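PDB 6A8M: FACT complex subunit SPT16 from Ashbya gossypii, which is a subunit, represented here by its N-terminal, peptidase-like portion, of the FACT histone chaperone, which probably reorganises nucleosomes during transcription, replication and repair. Local coordinates for residues V389-N402 with A414-G426. Sequence-based numbering, arbitrary orientation.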
loop_
_atom_site.group_PDB
_atom_site.type_symbol
_atom_site.label_atom_id
_atom_site.label_comp_id
_atom_site.label_asym_id
_atom_site.label_seq_id
_atom_site.Cartn_x
_atom_site.Cartn_y
_atom_site.Cartn_z
ATOM N N VAL A 389 16.680 3.991 -0.306
ATOM C CA VAL A 389 16.290 2.695 0.231
ATOM C C VAL A 389 16.900 2.515 1.609
ATOM O O VAL A 389 18.071 2.839 1.840
ATOM C CB VAL A 389 16.740 1.565 -0.708
ATOM C CG1 VAL A 389 16.500 0.212 -0.065
ATOM C CG2 VAL A 389 15.991 1.643 -2.038
ATOM N N GLU A 390 16.107 1.993 2.539
ATOM C CA GLU A 390 16.596 1.700 3.879
ATOM C C GLU A 390 16.289 0.249 4.206
ATOM O O GLU A 390 15.317 -0.315 3.701
ATOM C CB GLU A 390 15.934 2.578 4.945
ATOM C CG GLU A 390 16.192 4.082 4.882
ATOM C CD GLU A 390 15.236 4.836 5.809
ATOM O OE1 GLU A 390 15.607 5.069 6.981
ATOM O OE2 GLU A 390 14.089 5.136 5.389
ATOM N N ASN A 391 17.116 -0.341 5.067
ATOM C CA ASN A 391 16.786 -1.643 5.641
ATOM C C ASN A 391 15.408 -1.565 6.291
ATOM O O ASN A 391 15.088 -0.595 6.989
ATOM C CB ASN A 391 17.853 -2.056 6.662
ATOM C CG ASN A 391 17.664 -3.474 7.175
ATOM O OD1 ASN A 391 16.975 -4.289 6.555
ATOM N ND2 ASN A 391 18.294 -3.781 8.310
ATOM N N GLY A 392 14.580 -2.578 6.028
ATOM C CA GLY A 392 13.213 -2.621 6.524
ATOM C C GLY A 392 12.172 -2.094 5.569
ATOM O O GLY A 392 10.957 -2.238 5.839
ATOM N N ASP A 393 12.587 -1.474 4.471
ATOM C CA ASP A 393 11.627 -1.083 3.450
ATOM C C ASP A 393 11.074 -2.313 2.746
ATOM O O ASP A 393 11.774 -3.305 2.548
ATOM C CB ASP A 393 12.275 -0.175 2.407
ATOM C CG ASP A 393 12.516 1.238 2.921
ATOM O OD1 ASP A 393 12.069 1.559 4.041
ATOM O OD2 ASP A 393 13.197 2.001 2.198
ATOM N N CYS A 394 9.808 -2.224 2.344
ATOM C CA CYS A 394 9.164 -3.263 1.559
ATOM C C CYS A 394 8.748 -2.662 0.228
ATOM O O CYS A 394 8.120 -1.599 0.203
ATOM C CB CYS A 394 7.938 -3.813 2.287
ATOM S SG CYS A 394 7.136 -5.192 1.436
ATOM N N PHE A 395 9.073 -3.347 -0.869
ATOM C CA PHE A 395 8.755 -2.835 -2.199
ATOM C C PHE A 395 7.823 -3.765 -2.958
ATOM O O PHE A 395 7.850 -4.995 -2.811
ATOM C CB PHE A 395 10.034 -2.618 -3.042
ATOM C CG PHE A 395 10.915 -1.553 -2.496
ATOM C CD1 PHE A 395 10.753 -0.232 -2.902
ATOM C CD2 PHE A 395 11.853 -1.862 -1.524
ATOM C CE1 PHE A 395 11.545 0.766 -2.359
ATOM C CE2 PHE A 395 12.656 -0.872 -0.988
ATOM C CZ PHE A 395 12.486 0.443 -1.404
ATOM N N ASN A 396 6.981 -3.135 -3.780
ATOM C CA ASN A 396 6.334 -3.771 -4.923
ATOM C C ASN A 396 7.265 -3.558 -6.112
ATOM O O ASN A 396 7.365 -2.447 -6.627
ATOM C CB ASN A 396 4.968 -3.129 -5.137
ATOM C CG ASN A 396 4.290 -3.579 -6.407
ATOM O OD1 ASN A 396 4.625 -4.619 -6.961
ATOM N ND2 ASN A 396 3.304 -2.801 -6.852
ATOM N N ILE A 397 7.996 -4.599 -6.510
ATOM C CA ILE A 397 8.866 -4.512 -7.681
ATOM C C ILE A 397 8.042 -5.036 -8.845
ATOM O O ILE A 397 7.793 -6.243 -8.943
ATOM C CB ILE A 397 10.160 -5.320 -7.487
ATOM C CG1 ILE A 397 10.911 -4.849 -6.240
ATOM C CG2 ILE A 397 11.052 -5.237 -8.718
ATOM C CD1 ILE A 397 11.398 -3.392 -6.337
ATOM N N SER A 398 7.591 -4.121 -9.712
ATOM C CA SER A 398 6.622 -4.451 -10.754
ATOM C C SER A 398 7.150 -3.884 -12.058
ATOM O O SER A 398 7.388 -2.674 -12.164
ATOM C CB SER A 398 5.244 -3.858 -10.432
ATOM O OG SER A 398 4.377 -3.962 -11.561
ATOM N N LEU A 399 7.328 -4.738 -13.049
ATOM C CA LEU A 399 7.833 -4.241 -14.314
ATOM C C LEU A 399 7.048 -4.822 -15.468
ATOM O O LEU A 399 6.489 -5.911 -15.390
ATOM C CB LEU A 399 9.311 -4.520 -14.512
ATOM C CG LEU A 399 9.930 -5.787 -13.956
ATOM C CD1 LEU A 399 11.112 -6.187 -14.791
ATOM C CD2 LEU A 399 10.397 -5.517 -12.554
ATOM N N GLY A 400 7.015 -4.064 -16.547
ATOM C CA GLY A 400 6.159 -4.422 -17.656
ATOM C C GLY A 400 6.722 -3.887 -18.947
ATOM O O GLY A 400 7.495 -2.924 -18.958
ATOM N N PHE A 401 6.350 -4.560 -20.036
ATOM C CA PHE A 401 6.641 -4.114 -21.392
ATOM C C PHE A 401 5.319 -4.150 -22.149
ATOM O O PHE A 401 4.605 -5.157 -22.088
ATOM C CB PHE A 401 7.673 -5.015 -22.068
ATOM C CG PHE A 401 9.009 -5.031 -21.375
ATOM C CD1 PHE A 401 9.956 -4.072 -21.665
ATOM C CD2 PHE A 401 9.309 -5.999 -20.421
ATOM C CE1 PHE A 401 11.193 -4.069 -21.019
ATOM C CE2 PHE A 401 10.549 -6.001 -19.771
ATOM C CZ PHE A 401 11.483 -5.033 -20.068
ATOM N N ASN A 402 4.983 -3.067 -22.841
ATOM C CA ASN A 402 3.709 -3.013 -23.545
ATOM C C ASN A 402 3.956 -2.745 -25.025
ATOM O O ASN A 402 5.066 -2.394 -25.447
ATOM C CB ASN A 402 2.785 -1.959 -22.919
ATOM C CG ASN A 402 1.288 -2.195 -23.229
ATOM O OD1 ASN A 402 0.914 -3.135 -23.936
ATOM N ND2 ASN A 402 0.437 -1.338 -22.677
ATOM N N ALA A 414 2.228 -8.452 -24.431
ATOM C CA ALA A 414 2.771 -7.600 -23.388
ATOM C C ALA A 414 3.308 -8.544 -22.335
ATOM O O ALA A 414 2.988 -9.738 -22.330
ATOM C CB ALA A 414 1.721 -6.638 -22.806
ATOM N N LEU A 415 4.154 -8.015 -21.468
ATOM C CA LEU A 415 4.791 -8.821 -20.436
ATOM C C LEU A 415 4.737 -8.067 -19.128
ATOM O O LEU A 415 4.974 -6.857 -19.094
ATOM C CB LEU A 415 6.272 -9.130 -20.764
ATOM C CG LEU A 415 6.495 -9.864 -22.089
ATOM C CD1 LEU A 415 7.983 -9.897 -22.440
ATOM C CD2 LEU A 415 5.930 -11.286 -22.019
ATOM N N GLN A 416 4.489 -8.783 -18.037
ATOM C CA GLN A 416 4.480 -8.102 -16.760
ATOM C C GLN A 416 4.809 -9.087 -15.651
ATOM O O GLN A 416 4.268 -10.190 -15.610
ATOM C CB GLN A 416 3.124 -7.430 -16.509
ATOM C CG GLN A 416 3.083 -6.643 -15.227
ATOM C CD GLN A 416 1.867 -5.765 -15.158
ATOM O OE1 GLN A 416 0.716 -6.257 -15.224
ATOM N NE2 GLN A 416 2.095 -4.462 -15.066
ATOM N N LEU A 417 5.675 -8.665 -14.733
ATOM C CA LEU A 417 6.066 -9.501 -13.609
ATOM C C LEU A 417 6.168 -8.607 -12.388
ATOM O O LEU A 417 6.781 -7.543 -12.472
ATOM C CB LEU A 417 7.424 -10.157 -13.892
ATOM C CG LEU A 417 7.936 -11.204 -12.916
ATOM C CD1 LEU A 417 7.038 -12.446 -12.973
ATOM C CD2 LEU A 417 9.385 -11.555 -13.240
ATOM N N ALA A 418 5.595 -9.037 -11.261
ATOM C CA ALA A 418 5.728 -8.271 -10.024
ATOM C C ALA A 418 5.876 -9.211 -8.840
ATOM O O ALA A 418 5.271 -10.281 -8.803
ATOM C CB ALA A 418 4.523 -7.321 -9.801
ATOM N N ASP A 419 6.678 -8.789 -7.856
ATOM C CA ASP A 419 6.830 -9.523 -6.613
ATOM C C ASP A 419 7.001 -8.537 -5.471
ATOM O O ASP A 419 7.442 -7.400 -5.666
ATOM C CB ASP A 419 8.029 -10.490 -6.658
ATOM C CG ASP A 419 7.699 -11.766 -7.410
ATOM O OD1 ASP A 419 6.922 -12.574 -6.874
ATOM O OD2 ASP A 419 8.196 -11.948 -8.537
ATOM N N THR A 420 6.664 -8.998 -4.268
ATOM C CA THR A 420 6.848 -8.209 -3.055
ATOM C C THR A 420 8.207 -8.538 -2.444
ATOM O O THR A 420 8.540 -9.711 -2.253
ATOM C CB THR A 420 5.708 -8.503 -2.088
ATOM O OG1 THR A 420 4.474 -8.196 -2.761
ATOM C CG2 THR A 420 5.819 -7.678 -0.813
ATOM N N VAL A 421 9.004 -7.510 -2.178
ATOM C CA VAL A 421 10.387 -7.690 -1.740
ATOM C C VAL A 421 10.615 -6.894 -0.462
ATOM O O VAL A 421 10.358 -5.685 -0.427
ATOM C CB VAL A 421 11.390 -7.241 -2.820
ATOM C CG1 VAL A 421 12.833 -7.459 -2.322
ATOM C CG2 VAL A 421 11.139 -7.969 -4.157
ATOM N N GLN A 422 11.126 -7.560 0.561
ATOM C CA GLN A 422 11.407 -6.972 1.858
ATOM C C GLN A 422 12.910 -6.789 2.006
ATOM O O GLN A 422 13.665 -7.743 1.835
ATOM C CB GLN A 422 10.892 -7.882 2.973
ATOM C CG GLN A 422 11.274 -7.421 4.355
ATOM C CD GLN A 422 10.495 -6.186 4.781
ATOM O OE1 GLN A 422 9.260 -6.167 4.736
ATOM N NE2 GLN A 422 11.208 -5.149 5.195
ATOM N N LEU A 423 13.348 -5.577 2.348
ATOM C CA LEU A 423 14.749 -5.380 2.723
ATOM C C LEU A 423 14.929 -5.834 4.156
ATOM O O LEU A 423 14.259 -5.314 5.053
ATOM C CB LEU A 423 15.159 -3.912 2.594
ATOM C CG LEU A 423 15.683 -3.392 1.258
ATOM C CD1 LEU A 423 16.995 -4.094 0.858
ATOM C CD2 LEU A 423 14.629 -3.572 0.201
ATOM N N THR A 424 15.831 -6.790 4.377
ATOM C CA THR A 424 16.217 -7.230 5.710
ATOM C C THR A 424 17.715 -7.038 5.917
ATOM O O THR A 424 18.461 -6.687 4.995
ATOM C CB THR A 424 15.863 -8.706 5.940
ATOM O OG1 THR A 424 16.801 -9.526 5.243
ATOM C CG2 THR A 424 14.471 -8.998 5.408
ATOM N N SER A 425 18.161 -7.281 7.152
ATOM C CA SER A 425 19.595 -7.183 7.416
ATOM C C SER A 425 20.373 -8.193 6.581
ATOM O O SER A 425 21.537 -7.952 6.240
ATOM C CB SER A 425 19.885 -7.379 8.912
ATOM O OG SER A 425 19.282 -6.363 9.698
ATOM N N GLY A 426 19.747 -9.317 6.232
ATOM C CA GLY A 426 20.352 -10.304 5.363
ATOM C C GLY A 426 20.223 -10.013 3.893
ATOM O O GLY A 426 20.664 -10.815 3.060
HETATM O O HOH W 1 9.111 -7.586 -10.667
HETATM O O HOH W 2 4.585 -3.361 -14.241
#
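F395 and V421 exchange two backbone hydrogen bonds (F395 N to V421 O 2.7 Å), as do I397–D419, L399–L417 and F401–L415. At the hairpin's open end, where the type II turn E390–D393 leads into the first strand, L423 N donates almost straight to D393 O (2.8 Å), while L423 O is gripped from opposite faces of its plane by G392 N and Q422 NE2. Q422 bends at chi2 (72°), folding its amide back over the turn, where NE2 also bonds weakly to G392 O. With an alanine in place of Q422, L423 O would keep G392 N but lose its second donor, and G392 O would probably be left without this amide partner. One water donates to I397 O and L417 O; another joins S398 OG to Q416 NE2. L423 CD2 meets the F395 ring at its edge, 3.5 Å from CE2, and the V389 side chain crosses that of L423 at about a right angle. On the sheet face of F395, I397 CG1 rests on V421 CG2, L399 and F401 reach helix 312-332, and D419 is hydrogen-bonded to T432 and salt-bridged to R304 and K436. The strands form a long antiparallel beta hairpin of the M24 peptidase-like (pita-bread) fold.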